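Local coordinates for cytochrome c-550-like protein (Thermosynechococcus elongatus, PDB 4LJI) that probably serves as a low-potential heme c electron carrier that can partially replace cytochrome c-550 (PsbV), at residues T30-A33 with V34-T37; R38-R41 with L42-N46; R76-I79 with A80-V83. One frame throughout, in Å; residues are numbered along the deposited sequence. Where two conformers were deposited one is given.

Interaction 1 of 3, residues T30-A33 with V34-T37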
loop_
_atom_site.group_PDB
_atom_site.type_symbol
_atom_site.label_atom_id
_atom_site.label_comp_id
_atom_site.label_asym_id
_atom_site.label_seq_id
_atom_site.Cartn_x
_atom_site.Cartn_y
_atom_site.Cartn_z
ATOM N N THR A 30 20.582 9.365 16.245
ATOM C CA THR A 30 21.222 8.127 15.847
ATOM C C THR A 30 20.184 7.023 15.585
ATOM O O THR A 30 19.432 6.652 16.492
ATOM C CB THR A 30 22.201 7.664 16.938
ATOM O OG1 THR A 30 23.087 8.740 17.301
ATOM C CG2 THR A 30 23.017 6.456 16.471
ATOM N N PHE A 31 20.142 6.515 14.350
ATOM C CA PHE A 31 19.303 5.363 14.015
ATOM C C PHE A 31 20.144 4.164 13.623
ATOM O O PHE A 31 21.128 4.285 12.885
ATOM C CB PHE A 31 18.324 5.684 12.880
ATOM C CG PHE A 31 17.259 6.649 13.269
ATOM C CD1 PHE A 31 16.065 6.196 13.817
ATOM C CD2 PHE A 31 17.456 8.002 13.132
ATOM C CE1 PHE A 31 15.088 7.086 14.206
ATOM C CE2 PHE A 31 16.476 8.898 13.523
ATOM C CZ PHE A 31 15.290 8.430 14.067
ATOM N N THR A 32 19.735 2.995 14.102
ATOM C CA THR A 32 20.453 1.766 13.800
ATOM C C THR A 32 19.880 1.138 12.548
ATOM O O THR A 32 18.825 1.537 12.090
ATOM C CB THR A 32 20.335 0.756 14.950
ATOM O OG1 THR A 32 18.970 0.324 15.065
ATOM C CG2 THR A 32 20.831 1.369 16.269
ATOM N N ALA A 33 20.586 0.151 12.008
ATOM C CA ALA A 33 20.129 -0.607 10.855
ATOM C C ALA A 33 18.808 -1.340 11.143
ATOM O O ALA A 33 17.926 -1.486 10.270
ATOM C CB ALA A 33 21.249 -1.608 10.435
ATOM N N VAL A 34 18.654 -1.785 12.382
ATOM C CA VAL A 34 17.420 -2.410 12.816
ATOM C C VAL A 34 16.251 -1.413 12.848
ATOM O O VAL A 34 15.153 -1.726 12.390
ATOM C CB VAL A 34 17.620 -3.066 14.172
ATOM C CG1 VAL A 34 16.288 -3.509 14.760
ATOM C CG2 VAL A 34 18.575 -4.229 14.032
ATOM N N ASP A 35 16.505 -0.202 13.342
ATOM C CA ASP A 35 15.524 0.878 13.288
ATOM C C ASP A 35 15.028 1.104 11.841
ATOM O O ASP A 35 13.844 1.255 11.616
ATOM C CB ASP A 35 16.118 2.210 13.739
ATOM C CG ASP A 35 16.450 2.265 15.239
ATOM O OD1 ASP A 35 15.741 1.652 16.081
ATOM O OD2 ASP A 35 17.427 2.959 15.580
ATOM N N LEU A 36 15.955 1.206 10.890
ATOM C CA LEU A 36 15.583 1.477 9.494
ATOM C C LEU A 36 14.872 0.295 8.871
ATOM O O LEU A 36 13.995 0.478 8.031
ATOM C CB LEU A 36 16.810 1.866 8.678
ATOM C CG LEU A 36 17.510 3.145 9.138
ATOM C CD1 LEU A 36 18.929 3.188 8.609
ATOM C CD2 LEU A 36 16.742 4.357 8.666
ATOM N N THR A 37 15.238 -0.921 9.282
ATOM C CA THR A 37 14.516 -2.115 8.844
ATOM C C THR A 37 13.085 -2.084 9.323
ATOM O O THR A 37 12.155 -2.455 8.572
ATOM C CB THR A 37 15.151 -3.383 9.390
ATOM O OG1 THR A 37 16.441 -3.545 8.816
ATOM C CG2 THR A 37 14.306 -4.617 9.110
#
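T32 and D35 face each other across the switch from strand 28-32 to helix 33-46, their CA atoms 5.0 Å apart. T32 is the N-cap, and the first helical bonds run from L36 N back to T32 O and from T37 N back to A33 O. The caps are reciprocal. T32 OG1 accepts from D35 N at 3.1 Å, and D35 OD2 accepts from T32 N at 2.7 Å in an almost straight bond (175°). That N-H meets OD2 on its anti side, from out of the carboxylate plane. The threonine hydroxyl can do its share because chi1 of 66° sets OG1 between the backbone N and the carbonyl carbon, within reach of D35 N. F31 comes in from the strand: its CD1 lies 4.0 Å from D35 CB, which sits at the ring edge in the ring plane, while the ring and carboxylate planes stand 83° apart. One turn on, A33 O takes two bonds from T37, since both OG1 and N reach it at 2.9 Å from opposite faces of the carbonyl plane; T37 OG1 also bonds D5 N. L36 turns inward onto V18 and, like F31, onto A119 of helix 111-127. The T32-D35 pair is a classic capping box, here closing the N-terminal end of the helix that leads to the heme attachment site.

Interaction 2 of 3, residues R38-R41 with L42-N46. With HEC (heme c), chain C.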
loop_
_atom_site.group_PDB
_atom_site.type_symbol
_atom_site.label_atom_id
_atom_site.label_comp_id
_atom_site.label_asym_id
_atom_site.label_seq_id
_atom_site.Cartn_x
_atom_site.Cartn_y
_atom_site.Cartn_z
ATOM N N ARG A 38 12.889 -1.603 10.551
ATOM C CA ARG A 38 11.534 -1.520 11.111
ATOM C C ARG A 38 10.717 -0.433 10.415
ATOM O O ARG A 38 9.526 -0.590 10.103
ATOM C CB ARG A 38 11.572 -1.295 12.629
ATOM C CG ARG A 38 11.974 -2.554 13.409
ATOM C CD ARG A 38 11.825 -2.383 14.904
ATOM N NE ARG A 38 12.590 -3.397 15.624
ATOM C CZ ARG A 38 12.764 -3.406 16.943
ATOM N NH1 ARG A 38 12.217 -2.460 17.695
ATOM N NH2 ARG A 38 13.480 -4.364 17.510
ATOM N N GLY A 39 11.402 0.649 10.055
ATOM C CA GLY A 39 10.772 1.755 9.359
ATOM C C GLY A 39 10.377 1.332 7.946
ATOM O O GLY A 39 9.275 1.684 7.457
ATOM N N LYS A 40 11.249 0.555 7.290
ATOM C CA LYS A 40 10.969 0.004 5.940
ATOM C C LYS A 40 9.725 -0.868 5.981
ATOM O O LYS A 40 8.817 -0.712 5.169
ATOM C CB LYS A 40 12.147 -0.827 5.433
ATOM C CG LYS A 40 11.852 -1.623 4.157
ATOM C CD LYS A 40 13.021 -2.545 3.831
ATOM C CE LYS A 40 12.770 -3.371 2.587
ATOM N NZ LYS A 40 12.697 -2.440 1.449
ATOM N N ARG A 41 9.668 -1.750 6.971
ATOM C CA ARG A 41 8.498 -2.604 7.124
ATOM C C ARG A 41 7.216 -1.784 7.309
ATOM O O ARG A 41 6.180 -2.096 6.731
ATOM C CB ARG A 41 8.728 -3.570 8.284
ATOM C CG ARG A 41 7.608 -4.554 8.537
ATOM C CD ARG A 41 8.200 -5.742 9.242
ATOM N NE ARG A 41 9.474 -6.126 8.633
ATOM C CZ ARG A 41 9.622 -7.137 7.782
ATOM N NH1 ARG A 41 8.575 -7.881 7.450
ATOM N NH2 ARG A 41 10.819 -7.413 7.279
ATOM N N LEU A 42 7.269 -0.735 8.129
ATOM C CA LEU A 42 6.115 0.137 8.273
ATOM C C LEU A 42 5.732 0.822 6.976
ATOM O O LEU A 42 4.564 1.018 6.694
ATOM C CB LEU A 42 6.371 1.213 9.355
ATOM C CG LEU A 42 6.332 0.651 10.746
ATOM C CD1 LEU A 42 6.800 1.740 11.736
ATOM C CD2 LEU A 42 4.896 0.191 11.083
ATOM N N PHE A 43 6.724 1.200 6.178
ATOM C CA PHE A 43 6.429 1.847 4.922
ATOM C C PHE A 43 5.744 0.842 3.980
ATOM O O PHE A 43 4.770 1.161 3.319
ATOM C CB PHE A 43 7.725 2.381 4.328
ATOM C CG PHE A 43 7.568 3.054 2.989
ATOM C CD1 PHE A 43 7.268 4.394 2.893
ATOM C CD2 PHE A 43 7.744 2.320 1.820
ATOM C CE1 PHE A 43 7.156 5.005 1.661
ATOM C CE2 PHE A 43 7.652 2.950 0.590
ATOM C CZ PHE A 43 7.314 4.282 0.537
ATOM N N GLU A 44 6.311 -0.358 3.905
ATOM C CA GLU A 44 5.772 -1.394 3.021
ATOM C C GLU A 44 4.347 -1.744 3.392
ATOM O O GLU A 44 3.562 -2.107 2.518
ATOM C CB GLU A 44 6.618 -2.657 3.113
ATOM C CG GLU A 44 8.007 -2.476 2.576
ATOM C CD GLU A 44 8.834 -3.726 2.724
ATOM O OE1 GLU A 44 9.584 -4.036 1.781
ATOM O OE2 GLU A 44 8.710 -4.401 3.776
ATOM N N GLU A 45 4.003 -1.631 4.677
ATOM C CA GLU A 45 2.675 -2.043 5.128
ATOM C C GLU A 45 1.617 -0.960 4.997
ATOM O O GLU A 45 0.429 -1.254 4.807
ATOM C CB GLU A 45 2.714 -2.602 6.564
ATOM C CG GLU A 45 3.676 -3.804 6.786
ATOM C CD GLU A 45 3.438 -5.027 5.876
ATOM O OE1 GLU A 45 2.379 -5.128 5.203
ATOM O OE2 GLU A 45 4.332 -5.909 5.844
ATOM N N ASN A 46 2.042 0.296 5.048
ATOM C CA ASN A 46 1.106 1.400 5.209
ATOM C C ASN A 46 1.091 2.426 4.102
ATOM O O ASN A 46 0.157 3.239 4.041
ATOM C CB ASN A 46 1.362 2.125 6.539
ATOM C CG ASN A 46 1.079 1.248 7.728
ATOM O OD1 ASN A 46 -0.085 0.906 7.988
ATOM N ND2 ASN A 46 2.126 0.839 8.445
HETATM FE FE HEC C . 1.641 10.206 1.300
HETATM C CHA HEC C . 2.455 13.374 0.196
HETATM C CHB HEC C . 4.369 10.212 3.409
HETATM C CHC HEC C . 0.654 7.114 2.658
HETATM C CHD HEC C . -0.729 9.927 -1.071
HETATM N NA HEC C . 3.138 11.474 1.693
HETATM C C1A HEC C . 3.245 12.755 1.151
HETATM C C2A HEC C . 4.430 13.378 1.707
HETATM C C3A HEC C . 4.955 12.485 2.589
HETATM C C4A HEC C . 4.158 11.333 2.629
HETATM C CMA HEC C . 6.179 12.700 3.440
HETATM C CAA HEC C . 5.002 14.757 1.372
HETATM C CBA HEC C . 5.908 14.688 0.117
HETATM C CGA HEC C . 6.531 16.006 -0.271
HETATM O O1A HEC C . 6.397 17.043 0.438
HETATM O O2A HEC C . 7.221 16.069 -1.340
HETATM N NB HEC C . 2.369 8.887 2.743
HETATM C C1B HEC C . 3.461 9.132 3.494
HETATM C C2B HEC C . 3.657 8.048 4.374
HETATM C C3B HEC C . 2.613 7.168 4.227
HETATM C C4B HEC C . 1.804 7.731 3.134
HETATM C CMB HEC C . 4.776 7.941 5.386
HETATM C CAB HEC C . 2.381 5.885 4.934
HETATM C CBB HEC C . 2.090 6.078 6.276
HETATM N NC HEC C . 0.225 8.770 0.869
HETATM C C1C HEC C . -0.018 7.612 1.561
HETATM C C2C HEC C . -0.985 6.898 0.842
HETATM C C3C HEC C . -1.393 7.677 -0.210
HETATM C C4C HEC C . -0.633 8.880 -0.194
HETATM C CMC HEC C . -1.511 5.520 1.218
HETATM C CAC HEC C . -2.390 7.256 -1.244
HETATM C CBC HEC C . -3.670 6.985 -0.905
HETATM N ND HEC C . 1.016 11.405 -0.137
HETATM C C1D HEC C . -0.008 11.121 -0.955
HETATM C C2D HEC C . -0.287 12.271 -1.814
HETATM C C3D HEC C . 0.601 13.230 -1.485
HETATM C C4D HEC C . 1.430 12.663 -0.432
HETATM C CMD HEC C . -1.357 12.346 -2.886
HETATM C CAD HEC C . 0.683 14.611 -2.078
HETATM C CBD HEC C . -0.014 15.559 -1.080
HETATM C CGD HEC C . -0.341 17.021 -1.320
HETATM O O1D HEC C . 0.448 17.816 -1.901
HETATM O O2D HEC C . -1.439 17.450 -0.885
#
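The carboxylate of E44 has the aliphatic chain of K40 laid over it. K40 CG stands 3.9 Å from E44 CD, straight above the carboxylate, and K40 CE comes within 3.4 Å of E44 OE1. The lysine reaches this place with CG anti to its backbone N (chi1 170°) and a chain that runs extended until it bends at the last torsion. K40 NZ therefore meets E44 OE1 from above the carboxylate plane, in a salt bridge of 3.5 Å, and it also makes a cation-pi contact with Y7. The F43 ring points the other way, into the interior, where it meets the ring of F120 at about 45° between planes. Beneath the side chains, L42, F43, E44 and E45 each donate their N-H to the carbonyl four residues back, E44 N to K40 O at 2.8 Å. R41 sends its guanidinium to a salt bridge with D5. At the last turn, N46 ND2 donates to L42 O at 3.0 Å, in the carbonyl plane and on a lone pair, while N46 OD1 accepts from W108 NE1. With an alanine at E44, K40 NZ would probably lose its carboxylate mate and the lysine chain would be freer to swing. Long and off-plane, the K40-E44 bridge implies a modest electrostatic tie on the outer side of the helix, whereas the amide of N46, bonded through both its ND2 and its OD1, is probably fixed in rotation next to C47, which is bonded to the heme.

Interaction 3 of 3, residues R76-I79 with A80-V83. With HEC (heme c), chain C.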
loop_
_atom_site.group_PDB
_atom_site.type_symbol
_atom_site.label_atom_id
_atom_site.label_comp_id
_atom_site.label_asym_id
_atom_site.label_seq_id
_atom_site.Cartn_x
_atom_site.Cartn_y
_atom_site.Cartn_z
ATOM N N ARG A 76 10.374 19.155 4.557
ATOM C CA ARG A 76 10.035 17.851 5.122
ATOM C C ARG A 76 11.254 16.949 5.074
ATOM O O ARG A 76 11.223 15.801 4.602
ATOM C CB ARG A 76 8.826 17.275 4.362
ATOM C CG ARG A 76 7.617 18.157 4.576
ATOM C CD ARG A 76 6.389 17.727 3.821
ATOM N NE ARG A 76 5.308 18.688 4.015
ATOM C CZ ARG A 76 4.312 18.901 3.159
ATOM N NH1 ARG A 76 4.295 18.250 2.012
ATOM N NH2 ARG A 76 3.357 19.797 3.435
ATOM N N ASP A 77 12.361 17.502 5.566
ATOM C CA ASP A 77 13.665 16.858 5.475
ATOM C C ASP A 77 14.305 16.581 6.827
ATOM O O ASP A 77 15.532 16.451 6.933
ATOM C CB ASP A 77 14.608 17.710 4.606
ATOM C CG ASP A 77 14.824 19.122 5.163
ATOM O OD1 ASP A 77 14.237 19.530 6.214
ATOM O OD2 ASP A 77 15.613 19.855 4.521
ATOM N N THR A 78 13.465 16.480 7.863
ATOM C CA THR A 78 13.922 16.158 9.216
ATOM C C THR A 78 12.948 15.191 9.845
ATOM O O THR A 78 11.810 15.090 9.386
ATOM C CB THR A 78 13.994 17.425 10.110
ATOM O OG1 THR A 78 12.677 17.956 10.254
ATOM C CG2 THR A 78 14.893 18.502 9.505
ATOM N N ILE A 79 13.380 14.466 10.875
ATOM C CA ILE A 79 12.480 13.549 11.582
ATOM C C ILE A 79 11.249 14.286 12.120
ATOM O O ILE A 79 10.116 13.826 11.943
ATOM C CB ILE A 79 13.171 12.859 12.785
ATOM C CG1 ILE A 79 14.397 12.062 12.339
ATOM C CG2 ILE A 79 12.164 11.884 13.444
ATOM C CD1 ILE A 79 14.078 10.984 11.272
ATOM N N ALA A 80 11.462 15.418 12.804
ATOM C CA ALA A 80 10.338 16.119 13.402
ATOM C C ALA A 80 9.337 16.608 12.361
ATOM O O ALA A 80 8.112 16.550 12.576
ATOM C CB ALA A 80 10.813 17.274 14.273
ATOM N N SER A 81 9.840 17.080 11.222
ATOM C CA SER A 81 8.942 17.619 10.202
ATOM C C SER A 81 8.144 16.511 9.512
ATOM O O SER A 81 7.009 16.717 9.172
ATOM C CB SER A 81 9.699 18.486 9.174
ATOM O OG SER A 81 10.749 17.775 8.542
ATOM N N LEU A 82 8.741 15.336 9.353
ATOM C CA LEU A 82 8.023 14.219 8.675
ATOM C C LEU A 82 6.975 13.643 9.648
ATOM O O LEU A 82 5.861 13.328 9.252
ATOM C CB LEU A 82 8.988 13.136 8.202
ATOM C CG LEU A 82 9.751 13.529 6.947
ATOM C CD1 LEU A 82 10.884 12.551 6.731
ATOM C CD2 LEU A 82 8.793 13.501 5.811
ATOM N N VAL A 83 7.325 13.540 10.922
ATOM C CA VAL A 83 6.358 13.047 11.908
ATOM C C VAL A 83 5.145 13.997 11.989
ATOM O O VAL A 83 3.974 13.545 11.899
ATOM C CB VAL A 83 7.024 12.868 13.304
ATOM C CG1 VAL A 83 5.979 12.585 14.397
ATOM C CG2 VAL A 83 8.037 11.746 13.199
HETATM FE FE HEC C . 1.641 10.206 1.300
HETATM C CHA HEC C . 2.455 13.374 0.196
HETATM C CHB HEC C . 4.369 10.212 3.409
HETATM C CHC HEC C . 0.654 7.114 2.658
HETATM C CHD HEC C . -0.729 9.927 -1.071
HETATM N NA HEC C . 3.138 11.474 1.693
HETATM C C1A HEC C . 3.245 12.755 1.151
HETATM C C2A HEC C . 4.430 13.378 1.707
HETATM C C3A HEC C . 4.955 12.485 2.589
HETATM C C4A HEC C . 4.158 11.333 2.629
HETATM C CMA HEC C . 6.179 12.700 3.440
HETATM C CAA HEC C . 5.002 14.757 1.372
HETATM C CBA HEC C . 5.908 14.688 0.117
HETATM C CGA HEC C . 6.531 16.006 -0.271
HETATM O O1A HEC C . 6.397 17.043 0.438
HETATM O O2A HEC C . 7.221 16.069 -1.340
HETATM N NB HEC C . 2.369 8.887 2.743
HETATM C C1B HEC C . 3.461 9.132 3.494
HETATM C C2B HEC C . 3.657 8.048 4.374
HETATM C C3B HEC C . 2.613 7.168 4.227
HETATM C C4B HEC C . 1.804 7.731 3.134
HETATM C CMB HEC C . 4.776 7.941 5.386
HETATM C CAB HEC C . 2.381 5.885 4.934
HETATM C CBB HEC C . 2.090 6.078 6.276
HETATM N NC HEC C . 0.225 8.770 0.869
HETATM C C1C HEC C . -0.018 7.612 1.561
HETATM C C2C HEC C . -0.985 6.898 0.842
HETATM C C3C HEC C . -1.393 7.677 -0.210
HETATM C C4C HEC C . -0.633 8.880 -0.194
HETATM C CMC HEC C . -1.511 5.520 1.218
HETATM C CAC HEC C . -2.390 7.256 -1.244
HETATM C CBC HEC C . -3.670 6.985 -0.905
HETATM N ND HEC C . 1.016 11.405 -0.137
HETATM C C1D HEC C . -0.008 11.121 -0.955
HETATM C C2D HEC C . -0.287 12.271 -1.814
HETATM C C3D HEC C . 0.601 13.230 -1.485
HETATM C C4D HEC C . 1.430 12.663 -0.432
HETATM C CMD HEC C . -1.357 12.346 -2.886
HETATM C CAD HEC C . 0.683 14.611 -2.078
HETATM C CBD HEC C . -0.014 15.559 -1.080
HETATM C CGD HEC C . -0.341 17.021 -1.320
HETATM O O1D HEC C . 0.448 17.816 -1.901
HETATM O O2D HEC C . -1.439 17.450 -0.885
#
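I79 opens helix 79-87 and meets V83 one turn later. The CG2 methyls of I79 and V83 lie 4.1 Å apart, the two side chains crossing at a slant, and V83 N donates to I79 O at 3.0 Å (165°). With CG1 of V83 anti to the backbone N (chi1 170°), CG2 is left anti to the carbonyl carbon and lies beside I79 O. S81 is the second residue to be well covered. In the conformer described, S81 OG stands 2.6 Å from T78 OG1; the two hydroxyls share a short hydrogen bond in which either could be the donor. As S81 has a second conformer, this bond need not be present all the time. T78 holds the N-cap position, and its carbonyl begins the helical pattern by accepting from L82 N at 3.1 Å. R76, the third, lies in the loop before the helix, its backbone against S81 and L82. R76 O is 3.6 Å from L82 CD2, and that oxygen is buried with no polar partner in the model. From there its extended chain runs to the heme, where R76 NH1 gives a hydrogen bond of 2.9 Å to propionate oxygen O1A, and the propionate carbon CGA sits at the edge of the guanidinium, in its plane. The arginine's charge probably helps to offset that of the propionate. NH2 is held in turn by S91 O, so the guanidinium has both a heme and a protein anchor. L82 CD2 also touches the heme methyl CMA, at 3.6 Å. Helix 79-87 thus rests on helix 111-127, with I79 on E115 and A119, L82 on A118 and V83 on L114, while backbone bonds of I79 with P21, at the end of strand 17-21, and of A80 with V22, just after it, tie the start of the helix there.

How the interactions relate
Interactions 1 and 2 are consecutive parts of helix 33-46, their centres 12 Å apart: one closes its N-terminal end, the other carries it to the covalent heme attachment at C47 and C50. Interaction 3 lies across the molecule, about 17 Å from interaction 2 between centres, with nearest atoms about 10 Å apart. The heme spans that gap, meeting N46 O at its CAB and R76 at a propionate. Interaction 1 stays away from the heme but touches interaction 3, F31 CE2 packing 3.9 Å from I79 CD1, and both residues also touch A119 of helix 111-127. F43 lies about 4 Å from the axial ligand H51, side chain to side chain.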